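Local coordinates for protein vinylacetyl-CoA Delta-isomerase (Nitrosopumilus maritimus SCM1, PDB 6VJR) that probably dehydrates 4-hydroxybutyryl-CoA to crotonyl-CoA and isomerises vinylacetyl-CoA, with bound FAD and a [4Fe-4S] cluster, at residues A[60-73]-A[130-143]. Sequence-based numbering, arbitrary orientation. Where two conformers were deposited one is given.
Sequences SSITGLKVNRFLHI and LEFVKMVQQENLVI
Gln137, on the helix 125-139, meets Ser60, Thr63 and Leu71 and illustrates how one buried amide can tie a hairpin to a helix. Its OE1 accepts from two hydroxyls, Ser60 OG and Thr63 OG1, each at 2.8 Å, while NE2 donates to Leu71 O at 2.8 Å, nearly straight (166°), with Leu71 O lying close to the plane of the Gln137 amide. Water 1 accepts from NE2 as well and also joins Ser60 OG to Ile73 N. With both ends gripped, the amide's rotation is fixed; its extended chain runs past Val67, Gln137 CB lying 3.8 Å from Val67 CG1. Ser60 OG, anti to its own nitrogen (chi1 174°), also accepts from Thr63 N in an ST motif.

Apolar contacts add to this. Leu71 CD2 packs 3.9 Å from both Val136 CG2 and Ile143 CG1, whereas the Ile62 side chain crosses those of Leu130 and Val133 at about a right angle.

Near the helix end, one water bridges Asn68 ND2 and Asn140 ND2, another Asn68 N and Gln137 O. Asn140 ND2 also donates to Ile2 O. The arrangement is a beta-hairpin, strands 57-59 and 66-68, and the turn after it, packed against the C-terminal part of helix 125-139 in the HpaB-type N-terminal region.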
ATOM      1  N   SER A  60     -34.458 -23.245 -16.091  1.00 21.59           N
ATOM      2  CA  SER A  60     -34.381 -24.083 -14.908  1.00 19.66           C
ATOM      3  C   SER A  60     -34.713 -25.531 -15.254  1.00 20.37           C
ATOM      4  O   SER A  60     -35.835 -25.794 -15.674  1.00 22.89           O
ATOM      5  CB  SER A  60     -35.401 -23.596 -13.887  1.00 19.56           C
ATOM      6  OG  SER A  60     -35.438 -24.493 -12.778  1.00 21.10           O
ATOM      7  N   SER A  61     -33.774 -26.451 -14.969  1.00 22.30           N
ATOM      8  CA  SER A  61     -34.047 -27.879 -15.064  1.00 23.05           C
ATOM      9  C   SER A  61     -34.948 -28.339 -13.917  1.00 23.34           C
ATOM     10  O   SER A  61     -35.475 -29.447 -13.975  1.00 24.83           O
ATOM     11  CB  SER A  61     -32.768 -28.708 -15.052  1.00 26.44           C
ATOM     12  OG  SER A  61     -31.944 -28.385 -16.161  1.00 31.98           O
ATOM     13  N   ILE A  62     -35.050 -27.537 -12.838  1.00 22.45           N
ATOM     14  CA  ILE A  62     -35.910 -27.906 -11.721  1.00 23.41           C
ATOM     15  C   ILE A  62     -37.403 -27.857 -12.103  1.00 23.44           C
ATOM     16  O   ILE A  62     -38.117 -28.829 -11.861  1.00 25.31           O
ATOM     17  CB  ILE A  62     -35.557 -27.090 -10.467  1.00 23.66           C
ATOM     18  CG1 ILE A  62     -34.122 -27.410 -10.073  1.00 24.09           C
ATOM     19  CG2 ILE A  62     -36.538 -27.397  -9.328  1.00 24.08           C
ATOM     20  CD1 ILE A  62     -33.552 -26.631  -8.898  1.00 23.31           C
ATOM     21  N   THR A  63     -37.841 -26.736 -12.696  1.00 23.88           N
ATOM     22  CA  THR A  63     -39.220 -26.446 -13.027  1.00 24.88           C
ATOM     23  C   THR A  63     -39.486 -26.564 -14.522  1.00 25.60           C
ATOM     24  O   THR A  63     -40.665 -26.607 -14.913  1.00 25.15           O
ATOM     25  CB  THR A  63     -39.632 -25.042 -12.561  1.00 26.08           C
ATOM     26  OG1 THR A  63     -38.670 -24.115 -13.080  1.00 24.62           O
ATOM     27  CG2 THR A  63     -39.695 -24.913 -11.045  1.00 27.90           C
ATOM     28  N   GLY A  64     -38.431 -26.533 -15.363  1.00 23.57           N
ATOM     29  CA  GLY A  64     -38.637 -26.490 -16.801  1.00 23.35           C
ATOM     30  C   GLY A  64     -39.114 -25.117 -17.265  1.00 22.53           C
ATOM     31  O   GLY A  64     -39.635 -24.986 -18.354  1.00 26.11           O
ATOM     32  N   LEU A  65     -38.952 -24.097 -16.412  1.00 23.91           N
ATOM     33  CA  LEU A  65     -39.397 -22.738 -16.702  1.00 23.10           C
ATOM     34  C   LEU A  65     -38.199 -21.858 -16.993  1.00 21.62           C
ATOM     35  O   LEU A  65     -37.129 -22.157 -16.504  1.00 21.07           O
ATOM     36  CB  LEU A  65     -40.110 -22.136 -15.497  1.00 26.22           C
ATOM     37  CG  LEU A  65     -41.393 -22.818 -15.038  1.00 30.16           C
ATOM     38  CD1 LEU A  65     -41.845 -22.225 -13.697  1.00 34.07           C
ATOM     39  CD2 LEU A  65     -42.455 -22.651 -16.122  1.00 31.40           C
ATOM     40  N   LYS A  66     -38.436 -20.775 -17.765  1.00 22.50           N
ATOM     41  CA  LYS A  66     -37.541 -19.650 -17.779  1.00 21.50           C
ATOM     42  C   LYS A  66     -37.741 -18.875 -16.473  1.00 21.91           C
ATOM     43  O   LYS A  66     -38.875 -18.462 -16.174  1.00 24.28           O
ATOM     44  CB  LYS A  66     -37.829 -18.769 -18.997  1.00 26.91           C
ATOM     45  CG  LYS A  66     -36.805 -17.672 -19.180  1.00 31.39           C
ATOM     46  CD  LYS A  66     -35.697 -18.133 -20.132  1.00 43.67           C
ATOM     47  CE  LYS A  66     -35.959 -17.808 -21.582  1.00 53.79           C
ATOM     48  NZ  LYS A  66     -35.082 -16.720 -22.045  1.00 64.83           N
ATOM     49  N   VAL A  67     -36.652 -18.701 -15.707  1.00 20.88           N
ATOM     50  CA  VAL A  67     -36.726 -18.075 -14.398  1.00 20.42           C
ATOM     51  C   VAL A  67     -35.747 -16.908 -14.302  1.00 17.48           C
ATOM     52  O   VAL A  67     -34.746 -16.851 -14.992  1.00 17.97           O
ATOM     53  CB  VAL A  67     -36.470 -19.062 -13.237  1.00 18.95           C
ATOM     54  CG1 VAL A  67     -37.412 -20.262 -13.326  1.00 21.13           C
ATOM     55  CG2 VAL A  67     -35.035 -19.563 -13.218  1.00 20.98           C
ATOM     56  N   ASN A  68     -36.054 -15.963 -13.425  1.00 18.03           N
ATOM     57  CA  ASN A  68     -35.092 -14.923 -13.111  1.00 16.98           C
ATOM     58  C   ASN A  68     -33.803 -15.593 -12.618  1.00 16.19           C
ATOM     59  O   ASN A  68     -33.845 -16.496 -11.801  1.00 16.76           O
ATOM     60  CB  ASN A  68     -35.677 -13.945 -12.102  1.00 17.59           C
ATOM     61  CG  ASN A  68     -34.813 -12.723 -11.944  1.00 16.74           C
ATOM     62  OD1 ASN A  68     -33.758 -12.784 -11.316  1.00 18.81           O
ATOM     63  ND2 ASN A  68     -35.252 -11.608 -12.502  1.00 19.17           N
ATOM     64  N   ARG A  69     -32.649 -15.104 -13.097  1.00 16.93           N
ATOM     65  CA  ARG A  69     -31.365 -15.706 -12.730  1.00 16.64           C
ATOM     66  C   ARG A  69     -31.105 -15.659 -11.220  1.00 14.64           C
ATOM     67  O   ARG A  69     -30.447 -16.542 -10.701  1.00 14.76           O
ATOM     68  CB  ARG A  69     -30.196 -15.138 -13.540  1.00 17.04           C
ATOM     69  CG  ARG A  69     -28.863 -15.810 -13.246  1.00 17.27           C
ATOM     70  CD  ARG A  69     -27.824 -15.356 -14.218  1.00 16.91           C
ATOM     71  NE  ARG A  69     -28.126 -15.545 -15.635  1.00 18.26           N
ATOM     72  CZ  ARG A  69     -28.125 -16.690 -16.297  1.00 19.62           C
ATOM     73  NH1 ARG A  69     -28.350 -16.665 -17.596  1.00 23.19           N
ATOM     74  NH2 ARG A  69     -27.849 -17.841 -15.710  1.00 19.78           N
ATOM     75  N   PHE A  70     -31.701 -14.718 -10.496  1.00 14.57           N
ATOM     76  CA  PHE A  70     -31.580 -14.709  -9.044  1.00 15.70           C
ATOM     77  C   PHE A  70     -32.253 -15.898  -8.367  1.00 14.75           C
ATOM     78  O   PHE A  70     -31.943 -16.198  -7.215  1.00 14.63           O
ATOM     79  CB  PHE A  70     -32.105 -13.411  -8.432  1.00 15.27           C
ATOM     80  CG  PHE A  70     -31.190 -12.231  -8.662  1.00 14.86           C
ATOM     81  CD1 PHE A  70     -30.005 -12.124  -7.949  1.00 15.81           C
ATOM     82  CD2 PHE A  70     -31.482 -11.256  -9.589  1.00 16.34           C
ATOM     83  CE1 PHE A  70     -29.174 -11.027  -8.119  1.00 16.18           C
ATOM     84  CE2 PHE A  70     -30.649 -10.168  -9.768  1.00 15.67           C
ATOM     85  CZ  PHE A  70     -29.512 -10.038  -9.017  1.00 16.37           C
ATOM     86  N   LEU A  71     -33.124 -16.626  -9.082  1.00 14.98           N
ATOM     87  CA  LEU A  71     -33.822 -17.778  -8.502  1.00 16.48           C
ATOM     88  C   LEU A  71     -33.281 -19.102  -9.042  1.00 15.99           C
ATOM     89  O   LEU A  71     -33.856 -20.175  -8.781  1.00 18.28           O
ATOM     90  CB  LEU A  71     -35.311 -17.641  -8.837  1.00 17.07           C
ATOM     91  CG  LEU A  71     -36.054 -16.478  -8.172  1.00 18.65           C
ATOM     92  CD1 LEU A  71     -37.430 -16.252  -8.804  1.00 19.10           C
ATOM     93  CD2 LEU A  71     -36.163 -16.765  -6.703  1.00 19.31           C
ATOM     94  N   HIS A  72     -32.244 -19.010  -9.868  1.00 15.68           N
ATOM     95  CA  HIS A  72     -31.707 -20.165 -10.567  1.00 15.01           C
ATOM     96  C   HIS A  72     -30.623 -20.875  -9.763  1.00 14.50           C
ATOM     97  O   HIS A  72     -29.703 -20.247  -9.260  1.00 14.15           O
ATOM     98  CB  HIS A  72     -31.187 -19.752 -11.936  1.00 16.44           C
ATOM     99  CG  HIS A  72     -30.624 -20.868 -12.728  1.00 15.60           C
ATOM    100  ND1 HIS A  72     -31.384 -21.928 -13.178  1.00 17.38           N
ATOM    101  CD2 HIS A  72     -29.435 -21.003 -13.320  1.00 17.28           C
ATOM    102  CE1 HIS A  72     -30.605 -22.709 -13.933  1.00 17.93           C
ATOM    103  NE2 HIS A  72     -29.429 -22.138 -14.066  1.00 16.74           N
ATOM    104  N   ILE A  73     -30.747 -22.206  -9.692  1.00 16.42           N
ATOM    105  CA  ILE A  73     -29.770 -23.074  -9.057  1.00 15.06           C
ATOM    106  C   ILE A  73     -28.762 -23.455 -10.160  1.00 15.61           C
ATOM    107  O   ILE A  73     -29.096 -24.062 -11.175  1.00 16.60           O
ATOM    108  CB  ILE A  73     -30.403 -24.309  -8.416  1.00 16.63           C
ATOM    109  CG1 ILE A  73     -31.502 -23.997  -7.371  1.00 16.09           C
ATOM    110  CG2 ILE A  73     -29.319 -25.208  -7.867  1.00 17.69           C
ATOM    111  CD1 ILE A  73     -31.075 -23.229  -6.159  1.00 17.01           C
ATOM    112  N   LEU A 130     -36.512 -28.396  -2.608  1.00 19.49           N
ATOM    113  CA  LEU A 130     -36.847 -28.330  -4.023  1.00 21.85           C
ATOM    114  C   LEU A 130     -38.289 -27.860  -4.255  1.00 21.44           C
ATOM    115  O   LEU A 130     -38.559 -27.122  -5.225  1.00 20.76           O
ATOM    116  CB  LEU A 130     -36.596 -29.678  -4.705  1.00 23.35           C
ATOM    117  CG  LEU A 130     -35.131 -30.093  -4.831  1.00 24.68           C
ATOM    118  CD1 LEU A 130     -35.033 -31.461  -5.446  1.00 25.94           C
ATOM    119  CD2 LEU A 130     -34.344 -29.049  -5.646  1.00 27.50           C
ATOM    120  N   GLU A 131     -39.232 -28.303  -3.406  1.00 21.08           N
ATOM    121  CA  GLU A 131     -40.600 -27.822  -3.549  1.00 22.08           C
ATOM    122  C   GLU A 131     -40.650 -26.314  -3.311  1.00 18.91           C
ATOM    123  O   GLU A 131     -41.417 -25.611  -3.966  1.00 21.42           O
ATOM    124  CB  GLU A 131     -41.583 -28.561  -2.643  1.00 24.74           C
ATOM    125  CG  GLU A 131     -41.705 -30.034  -2.981  1.00 28.21           C
ATOM    126  CD  GLU A 131     -42.488 -30.305  -4.246  1.00 35.08           C
ATOM    127  OE1 GLU A 131     -42.413 -31.471  -4.630  1.00 45.94           O
ATOM    128  OE2 GLU A 131     -43.185 -29.432  -4.827  1.00 39.26           O
ATOM    129  N   PHE A 132     -39.810 -25.819  -2.392  1.00 17.48           N
ATOM    130  CA  PHE A 132     -39.752 -24.387  -2.159  1.00 19.25           C
ATOM    131  C   PHE A 132     -39.207 -23.660  -3.393  1.00 18.12           C
ATOM    132  O   PHE A 132     -39.743 -22.633  -3.813  1.00 18.54           O
ATOM    133  CB  PHE A 132     -38.934 -24.110  -0.892  1.00 17.78           C
ATOM    134  CG  PHE A 132     -38.749 -22.623  -0.644  1.00 18.60           C
ATOM    135  CD1 PHE A 132     -39.762 -21.904  -0.033  1.00 21.29           C
ATOM    136  CD2 PHE A 132     -37.590 -21.953  -0.998  1.00 20.21           C
ATOM    137  CE1 PHE A 132     -39.612 -20.559   0.242  1.00 22.78           C
ATOM    138  CE2 PHE A 132     -37.469 -20.580  -0.769  1.00 22.01           C
ATOM    139  CZ  PHE A 132     -38.483 -19.888  -0.158  1.00 21.03           C
ATOM    140  N   VAL A 133     -38.134 -24.191  -3.976  1.00 18.42           N
ATOM    141  CA  VAL A 133     -37.552 -23.605  -5.168  1.00 18.41           C
ATOM    142  C   VAL A 133     -38.594 -23.559  -6.282  1.00 16.97           C
ATOM    143  O   VAL A 133     -38.711 -22.554  -6.971  1.00 19.10           O
ATOM    144  CB  VAL A 133     -36.277 -24.343  -5.609  1.00 18.24           C
ATOM    145  CG1 VAL A 133     -35.825 -23.828  -6.977  1.00 20.86           C
ATOM    146  CG2 VAL A 133     -35.190 -24.144  -4.537  1.00 18.00           C
ATOM    147  N   LYS A 134     -39.323 -24.656  -6.475  1.00 19.55           N
ATOM    148  CA  LYS A 134     -40.344 -24.682  -7.510  1.00 21.08           C
ATOM    149  C   LYS A 134     -41.351 -23.553  -7.305  1.00 21.22           C
ATOM    150  O   LYS A 134     -41.675 -22.822  -8.237  1.00 23.38           O
ATOM    151  CB  LYS A 134     -41.018 -26.045  -7.506  1.00 23.27           C
ATOM    152  CG  LYS A 134     -42.275 -26.060  -8.335  1.00 27.99           C
ATOM    153  CD  LYS A 134     -42.890 -27.441  -8.449  1.00 31.98           C
ATOM    154  CE  LYS A 134     -44.123 -27.456  -9.279  1.00 35.89           C
ATOM    155  NZ  LYS A 134     -44.571 -28.836  -9.389  1.00 39.46           N
ATOM    156  N   MET A 135     -41.848 -23.403  -6.069  0.57 21.03           N
ATOM    157  CA  MET A 135     -42.789 -22.335  -5.754  0.57 21.63           C
ATOM    158  C   MET A 135     -42.199 -20.970  -6.135  0.57 20.17           C
ATOM    159  O   MET A 135     -42.803 -20.225  -6.894  0.57 21.62           O
ATOM    160  CB  MET A 135     -43.173 -22.370  -4.271  0.57 22.57           C
ATOM    161  CG  MET A 135     -44.126 -21.264  -3.842  0.57 24.21           C
ATOM    162  SD  MET A 135     -44.507 -21.289  -2.077  0.57 30.45           S
ATOM    163  CE  MET A 135     -42.994 -20.674  -1.324  0.57 29.79           C
ATOM    164  N   VAL A 136     -41.014 -20.624  -5.607  1.00 19.58           N
ATOM    165  CA  VAL A 136     -40.521 -19.272  -5.779  1.00 19.05           C
ATOM    166  C   VAL A 136     -40.156 -18.992  -7.237  1.00 19.35           C
ATOM    167  O   VAL A 136     -40.270 -17.859  -7.691  1.00 19.42           O
ATOM    168  CB  VAL A 136     -39.395 -18.922  -4.788  1.00 19.20           C
ATOM    169  CG1 VAL A 136     -39.849 -19.092  -3.353  1.00 20.82           C
ATOM    170  CG2 VAL A 136     -38.136 -19.719  -4.983  1.00 20.03           C
ATOM    171  N   GLN A 137     -39.694 -20.013  -7.949  1.00 18.85           N
ATOM    172  CA  GLN A 137     -39.448 -19.908  -9.384  1.00 19.87           C
ATOM    173  C   GLN A 137     -40.717 -19.635 -10.201  1.00 21.37           C
ATOM    174  O   GLN A 137     -40.706 -18.824 -11.123  1.00 21.02           O
ATOM    175  CB  GLN A 137     -38.739 -21.151  -9.904  1.00 19.70           C
ATOM    176  CG  GLN A 137     -37.254 -21.192  -9.554  1.00 20.36           C
ATOM    177  CD  GLN A 137     -36.497 -22.290 -10.284  1.00 19.37           C
ATOM    178  OE1 GLN A 137     -37.073 -23.151 -10.992  1.00 20.44           O
ATOM    179  NE2 GLN A 137     -35.194 -22.273 -10.042  1.00 19.43           N
ATOM    180  N   GLN A 138     -41.783 -20.376  -9.906  1.00 20.74           N
ATOM    181  CA  GLN A 138     -43.055 -20.197 -10.584  1.00 22.25           C
ATOM    182  C   GLN A 138     -43.611 -18.791 -10.367  1.00 21.41           C
ATOM    183  O   GLN A 138     -44.120 -18.185 -11.308  1.00 24.74           O
ATOM    184  CB  GLN A 138     -44.093 -21.188 -10.065  1.00 25.55           C
ATOM    185  CG  GLN A 138     -43.766 -22.643 -10.342  1.00 29.94           C
ATOM    186  CD  GLN A 138     -44.833 -23.585  -9.819  1.00 36.80           C
ATOM    187  OE1 GLN A 138     -45.231 -23.563  -8.644  1.00 43.27           O
ATOM    188  NE2 GLN A 138     -45.351 -24.393 -10.716  1.00 41.33           N
ATOM    189  N   GLU A 139     -43.518 -18.292  -9.135  1.00 20.93           N
ATOM    190  CA  GLU A 139     -44.125 -17.030  -8.747  1.00 20.70           C
ATOM    191  C   GLU A 139     -43.191 -15.835  -8.999  1.00 20.24           C
ATOM    192  O   GLU A 139     -43.676 -14.714  -9.080  1.00 20.92           O
ATOM    193  CB  GLU A 139     -44.587 -17.113  -7.295  1.00 22.17           C
ATOM    194  CG  GLU A 139     -45.620 -18.211  -7.074  1.00 23.96           C
ATOM    195  CD  GLU A 139     -46.230 -18.318  -5.687  1.00 29.90           C
ATOM    196  OE1 GLU A 139     -46.905 -19.349  -5.391  1.00 36.54           O
ATOM    197  OE2 GLU A 139     -46.027 -17.382  -4.888  1.00 32.70           O
ATOM    198  N   ASN A 140     -41.894 -16.081  -9.198  1.00 19.30           N
ATOM    199  CA  ASN A 140     -40.890 -15.060  -9.513  1.00 18.69           C
ATOM    200  C   ASN A 140     -40.700 -14.077  -8.361  1.00 19.06           C
ATOM    201  O   ASN A 140     -40.880 -12.876  -8.549  1.00 19.59           O
ATOM    202  CB  ASN A 140     -41.158 -14.359 -10.838  1.00 19.85           C
ATOM    203  CG  ASN A 140     -39.928 -13.682 -11.386  1.00 22.54           C
ATOM    204  OD1 ASN A 140     -38.810 -13.865 -10.884  1.00 29.45           O
ATOM    205  ND2 ASN A 140     -40.103 -12.869 -12.398  1.00 22.54           N
ATOM    206  N   LEU A 141     -40.342 -14.609  -7.179  1.00 18.30           N
ATOM    207  CA  LEU A 141     -40.319 -13.870  -5.917  1.00 17.06           C
ATOM    208  C   LEU A 141     -38.906 -13.411  -5.546  1.00 16.82           C
ATOM    209  O   LEU A 141     -37.908 -13.881  -6.092  1.00 18.77           O
ATOM    210  CB  LEU A 141     -40.919 -14.745  -4.806  1.00 16.64           C
ATOM    211  CG  LEU A 141     -42.333 -15.249  -5.116  1.00 17.72           C
ATOM    212  CD1 LEU A 141     -42.920 -16.026  -3.942  1.00 19.35           C
ATOM    213  CD2 LEU A 141     -43.253 -14.107  -5.528  1.00 18.48           C
ATOM    214  N   VAL A 142     -38.858 -12.493  -4.591  1.00 16.76           N
ATOM    215  CA  VAL A 142     -37.623 -11.977  -3.995  1.00 16.26           C
ATOM    216  C   VAL A 142     -37.411 -12.683  -2.658  1.00 16.17           C
ATOM    217  O   VAL A 142     -38.314 -12.701  -1.801  1.00 16.21           O
ATOM    218  CB  VAL A 142     -37.722 -10.448  -3.830  1.00 16.45           C
ATOM    219  CG1 VAL A 142     -36.537  -9.876  -3.055  1.00 17.53           C
ATOM    220  CG2 VAL A 142     -37.886  -9.746  -5.185  1.00 18.84           C
ATOM    221  N   ILE A 143     -36.198 -13.249  -2.505  1.00 17.65           N
ATOM    222  CA  ILE A 143     -35.854 -14.070  -1.355  1.00 17.64           C
ATOM    223  C   ILE A 143     -34.710 -13.394  -0.599  1.00 18.54           C
ATOM    224  O   ILE A 143     -33.666 -13.135  -1.178  1.00 19.47           O
ATOM    225  CB  ILE A 143     -35.404 -15.465  -1.804  1.00 18.42           C
ATOM    226  CG1 ILE A 143     -36.344 -16.115  -2.848  1.00 20.03           C
ATOM    227  CG2 ILE A 143     -35.164 -16.358  -0.578  1.00 18.70           C
ATOM    228  CD1 ILE A 143     -37.774 -16.282  -2.406  1.00 22.05           C
TER
HETATM  229  O   HOH W   1     -32.869 -23.501 -11.343  1.00 18.83           O
HETATM  230  O   HOH W   2     -37.764 -11.916 -13.973  1.00 22.54           O
HETATM  231  O   HOH W   3     -38.719 -16.673 -12.138  1.00 24.36           O